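Local coordinates for alcohol dehydrogenase (Aeropyrum pernix, PDB 1H2B), which probably catalyses the NAD+-dependent, zinc-dependent oxidation of alcohols to aldehydes or ketones, at residues L113-R116 / H122-N125; H234-R239 / V243-E248. One frame throughout, in Å; residues are numbered along the deposited sequence.

Contact 1: L113-R116 / H122-N125. With ZN (zinc ion), chain K.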
loop_
_atom_site.group_PDB
_atom_site.type_symbol
_atom_site.label_atom_id
_atom_site.label_comp_id
_atom_site.label_asym_id
_atom_site.label_seq_id
_atom_site.Cartn_x
_atom_site.Cartn_y
_atom_site.Cartn_z
ATOM N N LEU B 113 -15.700 2.429 16.056
ATOM C CA LEU B 113 -14.786 2.927 15.020
ATOM C C LEU B 113 -14.271 1.835 14.080
ATOM O O LEU B 113 -14.045 2.093 12.882
ATOM C CB LEU B 113 -13.621 3.702 15.641
ATOM C CG LEU B 113 -13.888 5.187 15.942
ATOM C CD1 LEU B 113 -14.268 5.414 17.412
ATOM C CD2 LEU B 113 -12.680 6.040 15.571
ATOM N N ALA B 114 -14.074 0.627 14.622
ATOM C CA ALA B 114 -13.655 -0.517 13.814
ATOM C C ALA B 114 -14.689 -0.868 12.775
ATOM O O ALA B 114 -14.370 -1.089 11.601
ATOM C CB ALA B 114 -13.378 -1.721 14.706
ATOM N N CYS B 115 -15.931 -0.901 13.210
ATOM C CA CYS B 115 -17.042 -1.175 12.345
ATOM C C CYS B 115 -17.177 -0.082 11.287
ATOM O O CYS B 115 -17.454 -0.352 10.110
ATOM C CB CYS B 115 -18.279 -1.257 13.234
ATOM S SG CYS B 115 -18.607 -2.927 13.885
ATOM N N ARG B 116 -16.953 1.161 11.707
ATOM C CA ARG B 116 -17.055 2.294 10.797
ATOM C C ARG B 116 -15.895 2.234 9.792
ATOM O O ARG B 116 -15.917 2.929 8.761
ATOM C CB ARG B 116 -17.005 3.627 11.575
ATOM C CG ARG B 116 -18.308 4.112 12.251
ATOM C CD ARG B 116 -19.530 4.114 11.367
ATOM N NE ARG B 116 -19.704 5.260 10.443
ATOM C CZ ARG B 116 -20.461 6.335 10.701
ATOM N NH1 ARG B 116 -21.012 6.506 11.904
ATOM N NH2 ARG B 116 -20.660 7.251 9.754
ATOM N N HIS B 122 -12.976 -6.699 14.452
ATOM C CA HIS B 122 -12.356 -5.854 15.466
ATOM C C HIS B 122 -13.369 -4.930 16.112
ATOM O O HIS B 122 -13.018 -3.964 16.815
ATOM C CB HIS B 122 -11.150 -5.145 14.872
ATOM C CG HIS B 122 -10.085 -6.122 14.499
ATOM N ND1 HIS B 122 -9.363 -6.830 15.433
ATOM C CD2 HIS B 122 -9.690 -6.579 13.289
ATOM C CE1 HIS B 122 -8.553 -7.680 14.814
ATOM N NE2 HIS B 122 -8.733 -7.539 13.511
ATOM N N CYS B 123 -14.635 -5.262 15.894
ATOM C CA CYS B 123 -15.714 -4.522 16.506
ATOM C C CYS B 123 -15.725 -4.697 18.023
ATOM O O CYS B 123 -15.528 -5.783 18.543
ATOM C CB CYS B 123 -17.034 -4.922 15.856
ATOM S SG CYS B 123 -17.106 -4.303 14.163
ATOM N N GLU B 124 -15.898 -3.581 18.726
ATOM C CA GLU B 124 -15.859 -3.559 20.190
ATOM C C GLU B 124 -16.855 -4.487 20.872
ATOM O O GLU B 124 -16.545 -5.097 21.896
ATOM C CB GLU B 124 -16.095 -2.125 20.691
ATOM C CG GLU B 124 -14.908 -1.198 20.473
ATOM C CD GLU B 124 -14.360 -0.658 21.784
ATOM O OE1 GLU B 124 -15.177 -0.367 22.698
ATOM O OE2 GLU B 124 -13.114 -0.535 21.912
ATOM N N ASN B 125 -18.051 -4.602 20.319
ATOM C CA ASN B 125 -19.088 -5.356 21.020
ATOM C C ASN B 125 -19.383 -6.679 20.334
ATOM O O ASN B 125 -20.524 -7.134 20.297
ATOM C CB ASN B 125 -20.371 -4.520 21.147
ATOM C CG ASN B 125 -20.212 -3.342 22.105
ATOM O OD1 ASN B 125 -19.718 -3.491 23.234
ATOM N ND2 ASN B 125 -20.630 -2.158 21.652
HETATM ZN ZN ZN K . -18.473 -2.421 16.084
#

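Contact 2: H234-R239 / V243-E248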
loop_
_atom_site.group_PDB
_atom_site.type_symbol
_atom_site.label_atom_id
_atom_site.label_comp_id
_atom_site.label_asym_id
_atom_site.label_seq_id
_atom_site.Cartn_x
_atom_site.Cartn_y
_atom_site.Cartn_z
ATOM N N HIS B 234 3.360 -28.015 -6.893
ATOM C CA HIS B 234 4.192 -29.026 -6.273
ATOM C C HIS B 234 3.501 -29.388 -4.979
ATOM O O HIS B 234 2.850 -28.536 -4.344
ATOM C CB HIS B 234 5.604 -28.512 -5.934
ATOM C CG HIS B 234 6.402 -28.110 -7.119
ATOM N ND1 HIS B 234 7.048 -29.019 -7.932
ATOM C CD2 HIS B 234 6.642 -26.888 -7.652
ATOM C CE1 HIS B 234 7.637 -28.379 -8.923
ATOM N NE2 HIS B 234 7.415 -27.084 -8.770
ATOM N N VAL B 235 3.601 -30.661 -4.597
ATOM C CA VAL B 235 3.139 -31.032 -3.256
ATOM C C VAL B 235 4.258 -31.677 -2.494
ATOM O O VAL B 235 5.148 -32.322 -3.082
ATOM C CB VAL B 235 1.883 -31.940 -3.280
ATOM C CG1 VAL B 235 0.758 -31.232 -4.014
ATOM C CG2 VAL B 235 2.186 -33.322 -3.920
ATOM N N VAL B 236 4.181 -31.558 -1.168
ATOM C CA VAL B 236 5.242 -32.040 -0.302
ATOM C C VAL B 236 4.626 -32.753 0.898
ATOM O O VAL B 236 3.728 -32.226 1.578
ATOM C CB VAL B 236 6.102 -30.851 0.192
ATOM C CG1 VAL B 236 6.953 -31.247 1.446
ATOM C CG2 VAL B 236 6.927 -30.289 -0.916
ATOM N N ASP B 237 5.106 -33.987 1.156
ATOM C CA ASP B 237 4.681 -34.738 2.337
ATOM C C ASP B 237 5.528 -34.271 3.504
ATOM O O ASP B 237 6.750 -34.482 3.529
ATOM C CB ASP B 237 4.979 -36.211 2.068
ATOM C CG ASP B 237 4.527 -37.113 3.186
ATOM O OD1 ASP B 237 4.308 -36.653 4.338
ATOM O OD2 ASP B 237 4.396 -38.337 2.972
ATOM N N ALA B 238 4.891 -33.551 4.423
ATOM C CA ALA B 238 5.621 -32.920 5.519
ATOM C C ALA B 238 5.942 -33.869 6.647
ATOM O O ALA B 238 6.464 -33.442 7.678
ATOM C CB ALA B 238 4.833 -31.708 6.032
ATOM N N ARG B 239 5.703 -35.181 6.463
ATOM C CA ARG B 239 6.190 -36.113 7.477
ATOM C C ARG B 239 7.693 -36.309 7.193
ATOM O O ARG B 239 8.426 -36.900 7.983
ATOM C CB ARG B 239 5.458 -37.459 7.360
ATOM C CG ARG B 239 3.948 -37.451 7.489
ATOM C CD ARG B 239 3.260 -38.776 7.085
ATOM N NE ARG B 239 3.639 -39.216 5.729
ATOM C CZ ARG B 239 3.971 -40.478 5.360
ATOM N NH1 ARG B 239 3.933 -41.499 6.222
ATOM N NH2 ARG B 239 4.324 -40.730 4.101
ATOM N N VAL B 243 11.160 -28.817 5.447
ATOM C CA VAL B 243 12.039 -27.681 5.161
ATOM C C VAL B 243 13.046 -28.056 4.071
ATOM O O VAL B 243 13.251 -27.311 3.114
ATOM C CB VAL B 243 12.770 -27.164 6.440
ATOM C CG1 VAL B 243 13.780 -26.073 6.081
ATOM C CG2 VAL B 243 11.743 -26.596 7.425
ATOM N N LYS B 244 13.695 -29.209 4.196
ATOM C CA LYS B 244 14.654 -29.601 3.161
ATOM C C LYS B 244 14.001 -29.744 1.766
ATOM O O LYS B 244 14.574 -29.257 0.758
ATOM C CB LYS B 244 15.311 -30.925 3.576
ATOM C CG LYS B 244 16.327 -31.473 2.599
ATOM C CD LYS B 244 17.211 -32.532 3.293
ATOM C CE LYS B 244 17.688 -33.618 2.313
ATOM N NZ LYS B 244 19.166 -33.862 2.388
ATOM N N GLN B 245 12.830 -30.378 1.707
ATOM C CA GLN B 245 12.100 -30.523 0.430
ATOM C C GLN B 245 11.759 -29.157 -0.172
ATOM O O GLN B 245 11.938 -28.920 -1.371
ATOM C CB GLN B 245 10.829 -31.383 0.605
ATOM C CG GLN B 245 11.098 -32.847 0.886
ATOM C CD GLN B 245 9.813 -33.623 0.870
ATOM O OE1 GLN B 245 9.258 -33.829 -0.171
ATOM N NE2 GLN B 245 9.306 -33.936 2.044
ATOM N N VAL B 246 11.254 -28.229 0.653
ATOM C CA VAL B 246 10.962 -26.872 0.159
ATOM C C VAL B 246 12.223 -26.106 -0.259
ATOM O O VAL B 246 12.201 -25.407 -1.299
ATOM C CB VAL B 246 10.067 -26.085 1.154
ATOM C CG1 VAL B 246 9.993 -24.561 0.836
ATOM C CG2 VAL B 246 8.682 -26.686 1.241
ATOM N N MET B 247 13.314 -26.256 0.496
ATOM C CA MET B 247 14.590 -25.662 0.090
ATOM C C MET B 247 15.096 -26.204 -1.254
ATOM O O MET B 247 15.536 -25.425 -2.112
ATOM C CB MET B 247 15.619 -25.730 1.214
ATOM C CG MET B 247 15.251 -24.804 2.390
ATOM S SD MET B 247 15.191 -23.095 1.848
ATOM C CE MET B 247 14.787 -22.199 3.399
ATOM N N GLU B 248 14.969 -27.508 -1.482
ATOM C CA GLU B 248 15.287 -28.059 -2.817
ATOM C C GLU B 248 14.390 -27.503 -3.934
ATOM O O GLU B 248 14.891 -27.148 -4.998
ATOM C CB GLU B 248 15.277 -29.594 -2.765
ATOM C CG GLU B 248 16.464 -30.175 -1.999
ATOM C CD GLU B 248 16.400 -31.698 -1.839
ATOM O OE1 GLU B 248 15.630 -32.353 -2.589
ATOM O OE2 GLU B 248 17.117 -32.251 -0.962
HETATM O O HOH W 1 7.079 -35.209 -0.547
#

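Contact 1: L113-R116 / H122-N125
Cys-115 and Cys-123 meet through their sulfurs. Cys-123 was modelled in two conformers, and in the one described here its SG is bonded to Cys-115 SG at 2.1 Å, as a disulfide. The torsion about that bond rests on this conformer and is doubtful.

Cys-115 SG also binds a zinc ion at 2.3 Å. Its chi1 of -89° turns the sulfur to both the metal and Cys-123. Asp-109 OD1 and Cys-112 SG complete the observed set of protein ligands. Cys-123 SG lies 3.0 Å from the zinc ion. That is too long for a zinc-sulfur bond and short for an unbonded neighbour, so the overlap is doubtful.

Van der Waals contact is slight. The methyl of Ala-114 points toward the loop, and its CB lies close against His-122 O at 3.1 Å. Ala-114 CB also meets His-122 CB at 4.1 Å. The imidazole of His-122 turns away, to Glu-301 and Arg-277 of a neighbouring subunit.

The site matches the structural zinc lobe of this alcohol dehydrogenase family. Disulfide and zinc-bound thiolate are probably alternative states superposed in the crystal. Zinc would go with reduced Cys-115, and perhaps with the other conformer of Cys-123 as a fourth ligand.

Contact 2: H234-R239 / V243-E248
The side chains of Val-236 and Gln-245 run alongside one another, pointing opposite ways. CG1 of Val-236 touches the flat end of Gln-245, at 3.6 Å from NE2 and 3.8 Å from CD. This methyl is the valine branch set anti to the backbone N (chi1 162°), which turns it toward the helix.

Gln-245 is stretched out past CG (chi2 -173°), and this carries its amide to the strand end. NE2 is shared between Asp-237 O, at 3.0 Å, and its stronger partner, Arg-240 O. The bond to Asp-237 O is bent, and the donor sits tilted from the carbonyl plane. Gln-245 OE1 accepts from a water at 2.6 Å, and that water accepts from Asp-237 N. Both ends of the amide are thus tied to the backbone of Asp-237, which should fix its rotation.

The carboxylate of Asp-237 lies on the far side from the helix. Arg-239 holds it side-on in a salt bridge. NH2 bonds OD2 at 2.6 Å in the guanidinium plane, and NE is shared between both oxygens. Arg-239 N also bonds Asp-237 OD1 at 2.9 Å, which makes an Asx turn.

Ala-238, next in the chain, touches the bound dinucleotide. Strand 234-237, at the outer edge of the sheet, here enters the beta-alpha-beta crossover that links the two halves of the Rossmann fold.

Overall arrangement
From the N terminus, the chain first builds strands of the GroES-like catalytic part. Contact 1 then closes a short loop, 117-121, between helix 113-116 and the following segment 122-125, before strand 140-143. The chain goes on into the parallel six-stranded sheet. There contact 2 closes the turn from strand 234-237, an outermost strand, into helix 242-249. The two loops are in series; they neither nest nor cross. The centres of contact 1 and contact 2 are about 40 Å apart, on opposite sides of the chain's centre. The nearest atoms of contact 1 and contact 2 are about 28 Å apart. Contact 1 lies among neighbouring subunits, whereas no other chain of the assembly touches contact 2.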